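Long-range contacts in IroE-like serine hydrolase (Shewanella oneidensis, PDB 3GFF), which probably hydrolyses ester bonds, as a serine hydrolase of the esterase D family with the alpha/beta-hydrolase fold: residues Y28-Y36 and S128-N136; Q54-L65 and S251-R260. All blocks are in the same frame, centred on the assembly; numbering follows the deposited sequence.

Contact 1: Y28-Y36 and S128-N136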
loop_
_atom_site.group_PDB
_atom_site.type_symbol
_atom_site.label_atom_id
_atom_site.label_comp_id
_atom_site.label_asym_id
_atom_site.label_seq_id
_atom_site.Cartn_x
_atom_site.Cartn_y
_atom_site.Cartn_z
ATOM N N TYR A 28 -22.344 -6.977 0.844
ATOM C CA TYR A 28 -20.944 -7.323 0.755
ATOM C C TYR A 28 -20.455 -7.238 -0.687
ATOM O O TYR A 28 -21.247 -7.225 -1.628
ATOM C CB TYR A 28 -20.686 -8.704 1.370
ATOM C CG TYR A 28 -21.286 -9.884 0.660
ATOM C CD1 TYR A 28 -22.567 -10.312 0.955
ATOM C CD2 TYR A 28 -20.556 -10.598 -0.274
ATOM C CE1 TYR A 28 -23.099 -11.418 0.345
ATOM C CE2 TYR A 28 -21.080 -11.699 -0.890
ATOM C CZ TYR A 28 -22.346 -12.119 -0.570
ATOM O OH TYR A 28 -22.908 -13.198 -1.202
ATOM N N VAL A 29 -19.138 -7.185 -0.840
ATOM C CA VAL A 29 -18.480 -7.100 -2.140
ATOM C C VAL A 29 -17.469 -8.244 -2.303
ATOM O O VAL A 29 -16.837 -8.656 -1.344
ATOM C CB VAL A 29 -17.746 -5.736 -2.321
ATOM C CG1 VAL A 29 -18.717 -4.614 -2.628
ATOM C CG2 VAL A 29 -16.890 -5.410 -1.078
ATOM N N ILE A 30 -17.365 -8.774 -3.513
ATOM C CA ILE A 30 -16.443 -9.872 -3.859
ATOM C C ILE A 30 -15.485 -9.430 -4.979
ATOM O O ILE A 30 -15.935 -8.866 -5.945
ATOM C CB ILE A 30 -17.217 -11.075 -4.462
ATOM C CG1 ILE A 30 -18.212 -11.675 -3.475
ATOM C CG2 ILE A 30 -16.273 -12.165 -4.949
ATOM C CD1 ILE A 30 -18.979 -12.866 -4.074
ATOM N N ALA A 31 -14.186 -9.684 -4.834
ATOM C CA ALA A 31 -13.192 -9.449 -5.882
ATOM C C ALA A 31 -12.653 -10.843 -6.174
ATOM O O ALA A 31 -12.233 -11.549 -5.246
ATOM C CB ALA A 31 -12.058 -8.516 -5.412
ATOM N N LEU A 32 -12.734 -11.261 -7.441
ATOM C CA LEU A 32 -12.253 -12.565 -7.859
ATOM C C LEU A 32 -10.801 -12.396 -8.349
ATOM O O LEU A 32 -10.452 -11.382 -8.921
ATOM C CB LEU A 32 -13.154 -13.144 -8.972
ATOM C CG LEU A 32 -14.590 -13.529 -8.585
ATOM C CD1 LEU A 32 -15.341 -13.968 -9.817
ATOM C CD2 LEU A 32 -14.633 -14.658 -7.518
ATOM N N PRO A 33 -9.952 -13.394 -8.118
ATOM C CA PRO A 33 -8.593 -13.239 -8.577
ATOM C C PRO A 33 -8.523 -13.245 -10.083
ATOM O O PRO A 33 -9.439 -13.736 -10.766
ATOM C CB PRO A 33 -7.884 -14.471 -8.002
ATOM C CG PRO A 33 -8.897 -15.444 -7.839
ATOM C CD PRO A 33 -10.159 -14.701 -7.472
ATOM N N GLU A 34 -7.478 -12.639 -10.630
ATOM C CA GLU A 34 -7.341 -12.659 -12.046
ATOM C C GLU A 34 -7.002 -14.109 -12.419
ATOM O O GLU A 34 -6.305 -14.820 -11.680
ATOM C CB GLU A 34 -6.403 -11.585 -12.584
ATOM C CG GLU A 34 -5.005 -11.475 -12.072
ATOM C CD GLU A 34 -4.295 -10.177 -12.601
ATOM O OE1 GLU A 34 -4.734 -9.568 -13.607
ATOM O OE2 GLU A 34 -3.294 -9.753 -11.987
ATOM N N GLY A 35 -7.584 -14.532 -13.541
ATOM C CA GLY A 35 -7.508 -15.888 -14.042
ATOM C C GLY A 35 -8.615 -16.771 -13.479
ATOM O O GLY A 35 -8.727 -17.914 -13.887
ATOM N N TYR A 36 -9.432 -16.258 -12.546
ATOM C CA TYR A 36 -10.492 -17.064 -11.932
ATOM C C TYR A 36 -11.294 -17.944 -12.922
ATOM O O TYR A 36 -11.326 -19.168 -12.780
ATOM C CB TYR A 36 -11.442 -16.206 -11.086
ATOM C CG TYR A 36 -12.433 -17.080 -10.366
ATOM C CD1 TYR A 36 -12.076 -17.770 -9.195
ATOM C CD2 TYR A 36 -13.718 -17.266 -10.873
ATOM C CE1 TYR A 36 -12.995 -18.621 -8.556
ATOM C CE2 TYR A 36 -14.624 -18.101 -10.236
ATOM C CZ TYR A 36 -14.270 -18.775 -9.094
ATOM O OH TYR A 36 -15.201 -19.612 -8.505
ATOM N N SER A 128 -22.631 -19.385 1.664
ATOM C CA SER A 128 -23.167 -18.786 0.434
ATOM C C SER A 128 -22.058 -18.514 -0.601
ATOM O O SER A 128 -22.215 -18.819 -1.784
ATOM C CB SER A 128 -23.925 -17.495 0.763
ATOM O OG SER A 128 -24.386 -16.882 -0.408
ATOM N N ILE A 129 -20.959 -17.949 -0.113
ATOM C CA ILE A 129 -19.742 -17.681 -0.883
ATOM C C ILE A 129 -19.191 -19.000 -1.391
ATOM O O ILE A 129 -18.878 -19.156 -2.554
ATOM C CB ILE A 129 -18.644 -17.046 0.023
ATOM C CG1 ILE A 129 -19.068 -15.663 0.571
ATOM C CG2 ILE A 129 -17.279 -16.952 -0.701
ATOM C CD1 ILE A 129 -19.001 -14.582 -0.373
ATOM N N GLU A 130 -19.110 -19.978 -0.508
ATOM C CA GLU A 130 -18.528 -21.261 -0.880
ATOM C C GLU A 130 -19.360 -22.072 -1.855
ATOM O O GLU A 130 -18.815 -22.915 -2.555
ATOM C CB GLU A 130 -18.197 -22.072 0.360
ATOM C CG GLU A 130 -17.171 -21.414 1.231
ATOM C CD GLU A 130 -16.815 -22.217 2.461
ATOM O OE1 GLU A 130 -17.140 -23.404 2.501
ATOM O OE2 GLU A 130 -16.203 -21.662 3.402
ATOM N N SER A 131 -20.672 -21.849 -1.875
ATOM C CA SER A 131 -21.548 -22.540 -2.814
ATOM C C SER A 131 -21.501 -21.866 -4.180
ATOM O O SER A 131 -21.827 -22.496 -5.153
ATOM C CB SER A 131 -22.998 -22.606 -2.318
ATOM O OG SER A 131 -23.698 -21.380 -2.505
ATOM N N GLN A 132 -21.094 -20.593 -4.226
ATOM C CA GLN A 132 -20.992 -19.820 -5.460
ATOM C C GLN A 132 -19.575 -19.823 -6.067
ATOM O O GLN A 132 -19.414 -19.812 -7.299
ATOM C CB GLN A 132 -21.418 -18.363 -5.212
ATOM C CG GLN A 132 -22.897 -18.240 -4.854
ATOM C CD GLN A 132 -23.329 -16.850 -4.382
ATOM O OE1 GLN A 132 -22.508 -15.931 -4.188
ATOM N NE2 GLN A 132 -24.665 -16.683 -4.221
ATOM N N LEU A 133 -18.556 -19.831 -5.214
ATOM C CA LEU A 133 -17.188 -19.801 -5.710
ATOM C C LEU A 133 -16.348 -21.033 -5.320
ATOM O O LEU A 133 -16.668 -21.770 -4.379
ATOM C CB LEU A 133 -16.499 -18.535 -5.208
ATOM C CG LEU A 133 -17.192 -17.168 -5.394
ATOM C CD1 LEU A 133 -16.462 -16.131 -4.522
ATOM C CD2 LEU A 133 -17.266 -16.693 -6.833
ATOM N N ARG A 134 -15.248 -21.220 -6.049
ATOM C CA ARG A 134 -14.315 -22.310 -5.792
ATOM C C ARG A 134 -13.296 -21.880 -4.744
ATOM O O ARG A 134 -12.302 -21.186 -5.052
ATOM C CB ARG A 134 -13.625 -22.732 -7.085
ATOM C CG ARG A 134 -14.610 -23.258 -8.161
ATOM C CD ARG A 134 -13.827 -23.834 -9.379
ATOM N NE ARG A 134 -12.744 -22.935 -9.762
ATOM C CZ ARG A 134 -12.841 -21.909 -10.602
ATOM N NH1 ARG A 134 -13.952 -21.657 -11.259
ATOM N NH2 ARG A 134 -11.781 -21.149 -10.824
ATOM N N THR A 135 -13.582 -22.271 -3.501
ATOM C CA THR A 135 -12.760 -21.941 -2.351
ATOM C C THR A 135 -11.982 -23.180 -1.919
ATOM O O THR A 135 -12.478 -24.298 -2.025
ATOM C CB THR A 135 -13.621 -21.423 -1.203
ATOM O OG1 THR A 135 -14.453 -22.484 -0.699
ATOM C CG2 THR A 135 -14.486 -20.254 -1.712
ATOM N N ASN A 136 -10.789 -22.975 -1.380
ATOM C CA ASN A 136 -9.878 -24.094 -1.065
ATOM C C ASN A 136 -9.696 -24.509 0.397
ATOM O O ASN A 136 -8.807 -25.317 0.692
ATOM C CB ASN A 136 -8.500 -23.838 -1.688
ATOM C CG ASN A 136 -7.681 -22.795 -0.943
ATOM O OD1 ASN A 136 -8.024 -22.391 0.168
ATOM N ND2 ASN A 136 -6.538 -22.406 -1.533
HETATM O O HOH W 1 -17.579 -19.966 -9.400
#

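Contact 2: Q54-L65 and S251-R260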
loop_
_atom_site.group_PDB
_atom_site.type_symbol
_atom_site.label_atom_id
_atom_site.label_comp_id
_atom_site.label_asym_id
_atom_site.label_seq_id
_atom_site.Cartn_x
_atom_site.Cartn_y
_atom_site.Cartn_z
ATOM N N GLN A 54 -12.674 0.195 4.150
ATOM C CA GLN A 54 -11.352 -0.440 3.944
ATOM C C GLN A 54 -11.176 -1.300 2.664
ATOM O O GLN A 54 -10.049 -1.553 2.243
ATOM C CB GLN A 54 -11.021 -1.317 5.156
ATOM C CG GLN A 54 -11.037 -0.609 6.551
ATOM C CD GLN A 54 -9.889 0.354 6.756
ATOM O OE1 GLN A 54 -8.885 0.335 6.044
ATOM N NE2 GLN A 54 -10.047 1.237 7.725
ATOM N N PHE A 55 -12.276 -1.707 2.027
ATOM C CA PHE A 55 -12.194 -2.652 0.905
ATOM C C PHE A 55 -11.366 -2.168 -0.266
ATOM O O PHE A 55 -10.479 -2.888 -0.731
ATOM C CB PHE A 55 -13.579 -3.056 0.376
ATOM C CG PHE A 55 -13.509 -4.088 -0.714
ATOM C CD1 PHE A 55 -13.382 -5.442 -0.388
ATOM C CD2 PHE A 55 -13.537 -3.712 -2.043
ATOM C CE1 PHE A 55 -13.299 -6.413 -1.371
ATOM C CE2 PHE A 55 -13.448 -4.678 -3.048
ATOM C CZ PHE A 55 -13.336 -6.034 -2.709
ATOM N N ASP A 56 -11.664 -0.963 -0.736
ATOM C CA ASP A 56 -10.962 -0.371 -1.880
ATOM C C ASP A 56 -9.417 -0.377 -1.818
ATOM O O ASP A 56 -8.784 -0.867 -2.742
ATOM C CB ASP A 56 -11.468 1.047 -2.139
ATOM C CG ASP A 56 -12.826 1.081 -2.825
ATOM O OD1 ASP A 56 -13.578 0.070 -2.845
ATOM O OD2 ASP A 56 -13.118 2.155 -3.401
ATOM N N HIS A 57 -8.808 0.157 -0.757
ATOM C CA HIS A 57 -7.336 0.195 -0.696
ATOM C C HIS A 57 -6.755 -1.164 -0.369
ATOM O O HIS A 57 -5.663 -1.480 -0.832
ATOM C CB HIS A 57 -6.777 1.275 0.271
ATOM C CG HIS A 57 -6.883 0.923 1.727
ATOM N ND1 HIS A 57 -5.832 0.394 2.451
ATOM C CD2 HIS A 57 -7.907 1.054 2.601
ATOM C CE1 HIS A 57 -6.217 0.177 3.698
ATOM N NE2 HIS A 57 -7.471 0.572 3.817
HETATM N N MSE A 58 -7.466 -1.962 0.429
HETATM C CA MSE A 58 -7.008 -3.320 0.794
HETATM C C MSE A 58 -7.085 -4.251 -0.408
HETATM O O MSE A 58 -6.093 -4.898 -0.770
HETATM C CB MSE A 58 -7.819 -3.892 1.953
HETATM C CG MSE A 58 -7.525 -3.252 3.307
HETATM SE SE MSE A 58 -8.344 -4.179 4.733
HETATM C CE MSE A 58 -7.480 -3.202 6.203
ATOM N N ALA A 59 -8.255 -4.307 -1.047
ATOM C CA ALA A 59 -8.407 -5.115 -2.259
ATOM C C ALA A 59 -7.376 -4.705 -3.389
ATOM O O ALA A 59 -6.784 -5.592 -4.017
ATOM C CB ALA A 59 -9.868 -5.073 -2.768
ATOM N N SER A 60 -7.125 -3.404 -3.620
ATOM C CA SER A 60 -6.121 -3.019 -4.648
ATOM C C SER A 60 -4.687 -3.463 -4.251
ATOM O O SER A 60 -3.878 -3.848 -5.100
ATOM C CB SER A 60 -6.165 -1.528 -5.008
ATOM O OG SER A 60 -5.895 -0.675 -3.912
ATOM N N LEU A 61 -4.380 -3.413 -2.957
ATOM C CA LEU A 61 -3.081 -3.849 -2.484
ATOM C C LEU A 61 -2.992 -5.370 -2.680
ATOM O O LEU A 61 -2.053 -5.871 -3.290
ATOM C CB LEU A 61 -2.866 -3.405 -1.030
ATOM C CG LEU A 61 -1.641 -3.981 -0.321
ATOM C CD1 LEU A 61 -0.366 -3.584 -1.123
ATOM C CD2 LEU A 61 -1.590 -3.579 1.168
ATOM N N LEU A 62 -3.995 -6.098 -2.208
ATOM C CA LEU A 62 -3.999 -7.562 -2.343
ATOM C C LEU A 62 -3.840 -8.072 -3.788
ATOM O O LEU A 62 -3.038 -8.981 -4.050
ATOM C CB LEU A 62 -5.222 -8.175 -1.658
ATOM C CG LEU A 62 -5.205 -8.094 -0.134
ATOM C CD1 LEU A 62 -6.553 -8.450 0.403
ATOM C CD2 LEU A 62 -4.152 -8.995 0.465
ATOM N N GLN A 63 -4.605 -7.502 -4.712
ATOM C CA GLN A 63 -4.490 -7.835 -6.125
ATOM C C GLN A 63 -3.119 -7.409 -6.656
ATOM O O GLN A 63 -2.554 -8.092 -7.466
ATOM C CB GLN A 63 -5.594 -7.144 -6.918
ATOM C CG GLN A 63 -7.009 -7.723 -6.680
ATOM C CD GLN A 63 -7.373 -8.908 -7.595
ATOM O OE1 GLN A 63 -6.958 -8.974 -8.776
ATOM N NE2 GLN A 63 -8.192 -9.833 -7.074
ATOM N N PHE A 64 -2.594 -6.265 -6.223
ATOM C CA PHE A 64 -1.266 -5.817 -6.660
ATOM C C PHE A 64 -0.187 -6.815 -6.204
ATOM O O PHE A 64 0.625 -7.256 -6.990
ATOM C CB PHE A 64 -0.929 -4.396 -6.157
ATOM C CG PHE A 64 0.495 -3.963 -6.462
ATOM C CD1 PHE A 64 0.816 -3.345 -7.653
ATOM C CD2 PHE A 64 1.510 -4.195 -5.528
ATOM C CE1 PHE A 64 2.099 -2.967 -7.925
ATOM C CE2 PHE A 64 2.802 -3.833 -5.795
ATOM C CZ PHE A 64 3.097 -3.207 -7.000
ATOM N N LEU A 65 -0.217 -7.198 -4.941
ATOM C CA LEU A 65 0.774 -8.138 -4.402
ATOM C C LEU A 65 0.779 -9.530 -5.060
ATOM O O LEU A 65 1.744 -10.269 -4.888
ATOM C CB LEU A 65 0.594 -8.287 -2.890
ATOM C CG LEU A 65 1.045 -7.145 -1.966
ATOM C CD1 LEU A 65 0.622 -7.403 -0.564
ATOM C CD2 LEU A 65 2.525 -7.027 -2.016
ATOM N N SER A 251 -3.884 0.482 8.913
ATOM C CA SER A 251 -4.685 -0.554 8.257
ATOM C C SER A 251 -3.995 -1.046 7.008
ATOM O O SER A 251 -3.905 -2.272 6.761
ATOM C CB SER A 251 -6.128 -0.066 7.943
ATOM O OG SER A 251 -6.162 1.029 7.019
ATOM N N HIS A 252 -3.441 -0.104 6.254
ATOM C CA HIS A 252 -2.797 -0.430 4.980
ATOM C C HIS A 252 -1.460 -1.193 5.088
ATOM O O HIS A 252 -1.348 -2.299 4.517
ATOM C CB HIS A 252 -2.602 0.825 4.167
ATOM C CG HIS A 252 -2.265 0.570 2.727
ATOM N ND1 HIS A 252 -3.232 0.341 1.772
ATOM C CD2 HIS A 252 -1.081 0.560 2.077
ATOM C CE1 HIS A 252 -2.653 0.187 0.593
ATOM N NE2 HIS A 252 -1.346 0.327 0.749
ATOM N N ILE A 253 -0.460 -0.585 5.749
ATOM C CA ILE A 253 0.876 -1.190 5.920
ATOM C C ILE A 253 0.786 -2.431 6.798
ATOM O O ILE A 253 1.630 -3.333 6.696
ATOM C CB ILE A 253 1.982 -0.150 6.466
ATOM C CG1 ILE A 253 3.409 -0.617 6.137
ATOM C CG2 ILE A 253 1.839 0.129 7.967
ATOM C CD1 ILE A 253 3.715 -0.844 4.591
ATOM N N GLY A 254 -0.220 -2.455 7.686
ATOM C CA GLY A 254 -0.483 -3.600 8.574
ATOM C C GLY A 254 -0.902 -4.829 7.772
ATOM O O GLY A 254 -0.427 -5.932 8.029
ATOM N N LEU A 255 -1.792 -4.637 6.798
ATOM C CA LEU A 255 -2.186 -5.711 5.878
ATOM C C LEU A 255 -0.988 -6.030 4.960
ATOM O O LEU A 255 -0.660 -7.175 4.714
ATOM C CB LEU A 255 -3.389 -5.280 5.025
ATOM C CG LEU A 255 -3.906 -6.253 3.930
ATOM C CD1 LEU A 255 -4.558 -7.537 4.510
ATOM C CD2 LEU A 255 -4.916 -5.529 2.965
ATOM N N TYR A 256 -0.319 -5.000 4.460
ATOM C CA TYR A 256 0.832 -5.221 3.619
ATOM C C TYR A 256 1.796 -6.226 4.271
ATOM O O TYR A 256 2.129 -7.268 3.697
ATOM C CB TYR A 256 1.525 -3.908 3.318
ATOM C CG TYR A 256 2.638 -4.029 2.298
ATOM C CD1 TYR A 256 3.934 -4.397 2.675
ATOM C CD2 TYR A 256 2.401 -3.768 0.950
ATOM C CE1 TYR A 256 4.969 -4.509 1.714
ATOM C CE2 TYR A 256 3.394 -3.898 0.006
ATOM C CZ TYR A 256 4.682 -4.273 0.377
ATOM O OH TYR A 256 5.675 -4.362 -0.599
ATOM N N ASP A 257 2.192 -5.958 5.506
ATOM C CA ASP A 257 3.184 -6.799 6.152
ATOM C C ASP A 257 2.593 -8.069 6.682
ATOM O O ASP A 257 3.297 -9.111 6.746
ATOM C CB ASP A 257 3.834 -6.064 7.291
ATOM C CG ASP A 257 4.710 -4.966 6.839
ATOM O OD1 ASP A 257 5.334 -5.077 5.732
ATOM O OD2 ASP A 257 4.821 -4.012 7.656
ATOM N N GLY A 258 1.328 -7.987 7.094
ATOM C CA GLY A 258 0.635 -9.138 7.648
ATOM C C GLY A 258 0.414 -10.232 6.630
ATOM O O GLY A 258 0.697 -11.378 6.899
ATOM N N ILE A 259 -0.065 -9.856 5.451
ATOM C CA ILE A 259 -0.412 -10.811 4.384
ATOM C C ILE A 259 0.823 -11.378 3.715
ATOM O O ILE A 259 0.785 -12.515 3.247
ATOM C CB ILE A 259 -1.382 -10.172 3.316
ATOM C CG1 ILE A 259 -2.281 -11.251 2.700
ATOM C CG2 ILE A 259 -0.624 -9.347 2.296
ATOM C CD1 ILE A 259 -3.226 -11.927 3.768
ATOM N N ARG A 260 1.888 -10.571 3.654
ATOM C CA ARG A 260 3.162 -10.980 3.145
ATOM C C ARG A 260 3.834 -11.991 4.084
ATOM O O ARG A 260 4.466 -12.943 3.635
ATOM C CB ARG A 260 4.085 -9.777 2.845
ATOM C CG ARG A 260 3.800 -9.091 1.506
ATOM C CD ARG A 260 4.559 -7.792 1.300
ATOM N NE ARG A 260 6.015 -7.965 1.442
ATOM C CZ ARG A 260 6.850 -8.350 0.478
ATOM N NH1 ARG A 260 6.426 -8.598 -0.760
ATOM N NH2 ARG A 260 8.146 -8.494 0.753
#

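Contact 1: Y28-Y36 and S128-N136
Y36 swings its ring out with CG anti to the backbone N (chi1 -175°), and R134, bent at its third torsion (chi3 -45°), folds back so that its guanidinium lies over one face of that ring. The planes are only 15° apart and the two centres 4.1 Å from each other, a flat stack that is also a cation-pi contact. The same guanidinium reaches past the ring to the backbone: R134 NH2 donates to Y36 O at 2.8 Å, with the acceptor close to the guanidinium plane. At the far end of the ring the phenol oxygen is gripped twice. R134 N gives its proton to Y36 OH at 2.9 Å, and a water 2.6 Å from Y36 OH donates to Q132 O, bridging the two. L32 CD2 sits over the centre of the other ring face, so the ring is held between a leucine and an arginine. L32 CD2 also presses on L133 CD2 at 3.4 Å, tighter than a usual carbon contact. From there the apolar packing runs back along strand 24-31: I30 CG2 meets L133 CD1 tip to tip, and Y28 CE2 reaches I129 CD1 at 3.6 Å. This joins one face of the strand to the C-terminal part of helix 114-132 and the residues that follow it. Stacking, charge and hydrogen bonds thus converge on R134: the electron-rich ring would partly offset the guanidinium's charge, and two carbonyls, Y36 O and, outside the two segments, E41 O, which accepts from R134 NE, hold its rotation.

Contact 2: Q54-L65 and S251-R260
Helices 51-65 and 250-263 run side by side in nearly the same direction; the axes of their short segments come within 10.1 Å and cross at -30°, with L61 set opposite Y256 in the backbone register. In the alpha/beta-hydrolase fold these correspond to the helix after the third strand and the helix after the last one, packed together on one side of the central sheet. At the N-terminal end the contact is polar. H57 has CG between the backbone N and the carbonyl carbon (chi1 76°), which turns ND1 toward H252 ND1, 2.7 Å away; the imidazoles meet rim to rim, and either nitrogen could be the donor. The other ring nitrogen, H57 NE2, points in the plane of its ring almost straight (176°) at Q54 OE1, 2.6 Å away, and S251 OG donates to that same Q54 OE1 at 3.0 Å. With a leucine in place of Q54, H57 and S251 would probably lose this shared acceptor, and the H57 ring would be freer to turn away from H252. Beyond the second ring, H252 NE2 bonds H252 NE2 of the second subunit, so the hydrogen-bonded chain of side chains extends into the dimer interface, where Y256 OH also binds E245 of the second subunit. The rest is apolar. L61 CD2 lies over the H252 face, 4.0 Å from its centroid, as a CH-pi contact, and L61 CD1 meets the edge of the Y256 ring. L255 CD2 wedges against selenomethionine M58, 3.5 Å from M58 CG. Further along, L62 and L65 pack on I259, where L65 CD1 touches I259 CG2 at 3.7 Å.

How the contacts relate
The two contacts have centres 18 Å apart and lie on opposite faces of the mixed sheet. Strand 24-31 is common to both: Y28 and I30 turn to helix 114-132 in contact 1, whereas V29 and A31 pack on F55 of helix 51-65 in contact 2. A weak bond from Q63 NE2 to L32 O adds a second link. Along the chain the segments alternate, 28-36, 54-65, 128-136, 251-260, so the contacts interlock rather than follow each other. Contact 1 packs helix 114-132 against one face of the sheet, and contact 2 joins two helices on the other face; contact 1 stays within one subunit, while contact 2, close to the putative catalytic residues, also borders the second.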